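Putative cell wall hydrolase phosphatase-associated protein (Clostridioides difficile, PDB 7CFL) probably cleaves peptide bonds in cell-wall peptidoglycan as a cysteine endopeptidase, this chain being the catalytic NlpC/P60 domain of a larger autolysin. Local coordinates at residues D85-N90 against S128-N133. Numbering follows the deposited sequence.
Sequences DTQGSN and SSRYVN
Asp-85 and Arg-130 face each other with their CA atoms 5.2 Å apart. The backbone N of Asp-85 donates to Arg-130 O in a fairly straight bond, 159° at the hydrogen. The carbonyl of Asp-85 is taken up by the arginine side chain: Arg-130 NE approaches Asp-85 O to 2.9 Å, and NH2 adds a weak bond to the same oxygen. NE and NH2 share this one oxygen at the guanidinium edge, so neither N-H can point straight at it and both bonds are bent. Arginine suits this place because its long chain carries two N-H groups on one side of a flat head, able to reach across and grip a single backbone oxygen of the facing loop; the bend about CG-CD (chi3 63°) swings NE round to it.

In the antiparallel sheet of this NlpC/P60 domain, strand 81-84 pairs with strand 131-136, Val-132 and Asn-133 bonding to the backbone of Phe-83. The contact lies where the first strand runs out into a surface loop and the second emerges from the type I turn 128-131.

The carboxylate of Asp-85 does not meet the guanidinium: Asp-85 OD2 stays 4.7 Å from Arg-130 NE, though the opposite charges may still attract. Aspartate's short side chain, with CG between the backbone N and carbonyl carbon (chi1 62°), keeps OD2 against Arg-130, 3.3 Å from Arg-130 CA; Arg-130 O is also close, but both oxygens are acceptors. Val-132 extends CG2 to 3.7 Å from Asp-85 N, its branched, apolar side chain covering the backbone there and also reaching Val-94. The flat amide of Gln-87, though poorly ordered, can bring NE2 over one guanidinium face, the two planes perpendicular. Tyr-126 makes a cation-pi contact with Arg-130, and its OH forms a weak hydrogen bond with Gln-87 NE2.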
ATOM      1  N   ASP A  85      -8.608  -4.619   5.729  1.00 32.85           N
ATOM      2  CA  ASP A  85      -8.789  -5.960   6.345  1.00 34.78           C
ATOM      3  C   ASP A  85      -9.241  -6.965   5.266  1.00 35.70           C
ATOM      4  O   ASP A  85      -9.314  -6.589   4.082  1.00 38.65           O
ATOM      5  CB  ASP A  85      -9.709  -5.864   7.570  1.00 33.21           C
ATOM      6  CG  ASP A  85     -11.120  -5.378   7.301  1.00 39.14           C
ATOM      7  OD1 ASP A  85     -11.737  -4.841   8.246  1.00 46.60           O
ATOM      8  OD2 ASP A  85     -11.587  -5.532   6.159  1.00 39.67           O
ATOM      9  N   THR A  86      -9.525  -8.208   5.674  1.00 44.02           N
ATOM     10  CA  THR A  86      -9.997  -9.332   4.806  1.00 50.79           C
ATOM     11  C   THR A  86     -11.527  -9.421   4.943  1.00 65.89           C
ATOM     12  O   THR A  86     -12.056  -9.017   6.007  1.00 65.80           O
ATOM     13  CB  THR A  86      -9.186 -10.598   5.122  1.00 52.08           C
ATOM     14  OG1 THR A  86      -7.912 -10.395   4.510  1.00 56.39           O
ATOM     15  CG2 THR A  86      -9.776 -11.900   4.621  1.00 42.55           C
ATOM     16  N   GLN A  87     -12.200  -9.912   3.894  1.00 72.22           N
ATOM     17  CA  GLN A  87     -13.660  -9.718   3.632  1.00 76.44           C
ATOM     18  C   GLN A  87     -14.517 -10.276   4.779  1.00 75.66           C
ATOM     19  O   GLN A  87     -15.235  -9.466   5.406  1.00 76.87           O
ATOM     20  CB  GLN A  87     -14.112 -10.321   2.292  1.00 76.68           C
ATOM     21  CG  GLN A  87     -13.496 -11.670   1.922  1.00 82.29           C
ATOM     22  CD  GLN A  87     -12.412 -11.578   0.874  1.00 84.66           C
ATOM     23  OE1 GLN A  87     -12.300 -12.437   0.002  1.00 87.01           O
ATOM     24  NE2 GLN A  87     -11.598 -10.535   0.948  1.00 70.91           N
ATOM     25  N   GLY A  88     -14.455 -11.588   5.040  1.00 77.78           N
ATOM     26  CA  GLY A  88     -15.489 -12.336   5.787  1.00 81.82           C
ATOM     27  C   GLY A  88     -15.383 -12.158   7.294  1.00 87.60           C
ATOM     28  O   GLY A  88     -15.113 -11.021   7.747  1.00 83.80           O
ATOM     29  N   SER A  89     -15.633 -13.235   8.053  1.00 87.80           N
ATOM     30  CA  SER A  89     -15.373 -13.316   9.517  1.00 95.86           C
ATOM     31  C   SER A  89     -13.851 -13.274   9.742  1.00 82.69           C
ATOM     32  O   SER A  89     -13.107 -13.946   8.981  1.00 74.59           O
ATOM     33  CB  SER A  89     -16.046 -14.519  10.178  1.00 91.25           C
ATOM     34  OG  SER A  89     -16.034 -15.680   9.351  1.00 70.91           O
ATOM     35  N   ASN A  90     -13.410 -12.474  10.718  1.00 82.73           N
ATOM     36  CA  ASN A  90     -12.011 -11.978  10.835  1.00 82.80           C
ATOM     37  C   ASN A  90     -11.800 -11.405  12.246  1.00 85.06           C
ATOM     38  O   ASN A  90     -12.586 -11.767  13.150  1.00 86.81           O
ATOM     39  CB  ASN A  90     -11.731 -10.957   9.722  1.00 72.38           C
ATOM     40  CG  ASN A  90     -10.438 -11.208   8.979  1.00 80.41           C
ATOM     41  OD1 ASN A  90      -9.640 -10.290   8.781  1.00 85.56           O
ATOM     42  ND2 ASN A  90     -10.232 -12.443   8.548  1.00 77.41           N
ATOM     43  N   SER A 128     -13.627  -0.250  -0.357  1.00 32.68           N
ATOM     44  CA  SER A 128     -14.161   0.808   0.540  1.00 31.97           C
ATOM     45  C   SER A 128     -14.591   0.223   1.904  1.00 32.11           C
ATOM     46  O   SER A 128     -14.202   0.783   2.952  1.00 32.44           O
ATOM     47  CB  SER A 128     -15.283   1.574  -0.109  1.00 35.87           C
ATOM     48  OG  SER A 128     -15.577   2.735   0.651  1.00 38.53           O
ATOM     49  N   SER A 129     -15.347  -0.877   1.919  1.00 30.32           N
ATOM     50  CA  SER A 129     -15.862  -1.510   3.168  1.00 38.72           C
ATOM     51  C   SER A 129     -14.724  -2.133   4.007  1.00 32.52           C
ATOM     52  O   SER A 129     -14.916  -2.311   5.224  1.00 36.67           O
ATOM     53  CB  SER A 129     -16.958  -2.511   2.857  1.00 40.61           C
ATOM     54  OG  SER A 129     -16.444  -3.661   2.201  1.00 42.97           O
ATOM     55  N   ARG A 130     -13.571  -2.438   3.398  1.00 29.97           N
ATOM     56  CA  ARG A 130     -12.421  -3.099   4.074  1.00 29.08           C
ATOM     57  C   ARG A 130     -11.406  -2.068   4.596  1.00 29.45           C
ATOM     58  O   ARG A 130     -10.498  -2.463   5.370  1.00 27.94           O
ATOM     59  CB  ARG A 130     -11.750  -4.069   3.098  1.00 29.55           C
ATOM     60  CG  ARG A 130     -12.645  -5.214   2.652  1.00 31.98           C
ATOM     61  CD  ARG A 130     -12.118  -5.887   1.399  1.00 41.30           C
ATOM     62  NE  ARG A 130     -10.825  -6.483   1.657  1.00 44.12           N
ATOM     63  CZ  ARG A 130      -9.777  -6.479   0.830  1.00 57.70           C
ATOM     64  NH1 ARG A 130      -9.832  -5.877  -0.352  1.00 62.07           N
ATOM     65  NH2 ARG A 130      -8.653  -7.074   1.201  1.00 60.84           N
ATOM     66  N   TYR A 131     -11.560  -0.791   4.239  1.00 27.66           N
ATOM     67  CA  TYR A 131     -10.658   0.304   4.682  1.00 28.96           C
ATOM     68  C   TYR A 131     -10.584   0.321   6.211  1.00 26.78           C
ATOM     69  O   TYR A 131     -11.659   0.364   6.879  1.00 26.51           O
ATOM     70  CB  TYR A 131     -11.120   1.654   4.136  1.00 26.86           C
ATOM     71  CG  TYR A 131     -10.252   2.815   4.530  1.00 25.88           C
ATOM     72  CD1 TYR A 131      -9.316   3.333   3.649  1.00 24.59           C
ATOM     73  CD2 TYR A 131     -10.374   3.425   5.777  1.00 26.81           C
ATOM     74  CE1 TYR A 131      -8.477   4.368   4.009  1.00 25.56           C
ATOM     75  CE2 TYR A 131      -9.528   4.453   6.155  1.00 24.19           C
ATOM     76  CZ  TYR A 131      -8.597   4.950   5.261  1.00 25.82           C
ATOM     77  OH  TYR A 131      -7.781   5.990   5.602  1.00 25.38           O
ATOM     78  N   VAL A 132      -9.358   0.348   6.751  1.00 25.74           N
ATOM     79  CA  VAL A 132      -9.116   0.383   8.226  1.00 27.44           C
ATOM     80  C   VAL A 132      -8.618   1.769   8.638  1.00 23.30           C
ATOM     81  O   VAL A 132      -9.304   2.423   9.466  1.00 26.20           O
ATOM     82  CB  VAL A 132      -8.178  -0.732   8.712  1.00 29.09           C
ATOM     83  CG1 VAL A 132      -7.840  -0.554  10.197  1.00 31.36           C
ATOM     84  CG2 VAL A 132      -8.794  -2.100   8.449  1.00 29.25           C
ATOM     85  N   ASN A 133      -7.470   2.187   8.136  1.00 22.91           N
ATOM     86  CA  ASN A 133      -6.746   3.402   8.565  1.00 21.58           C
ATOM     87  C   ASN A 133      -5.706   3.781   7.512  1.00 23.45           C
ATOM     88  O   ASN A 133      -5.562   3.083   6.468  1.00 21.77           O
ATOM     89  CB  ASN A 133      -6.126   3.250   9.956  1.00 22.03           C
ATOM     90  CG  ASN A 133      -4.863   2.415  10.043  1.00 23.61           C
ATOM     91  OD1 ASN A 133      -4.573   1.616   9.156  1.00 26.63           O
ATOM     92  ND2 ASN A 133      -4.132   2.592  11.127  1.00 27.26           N
TER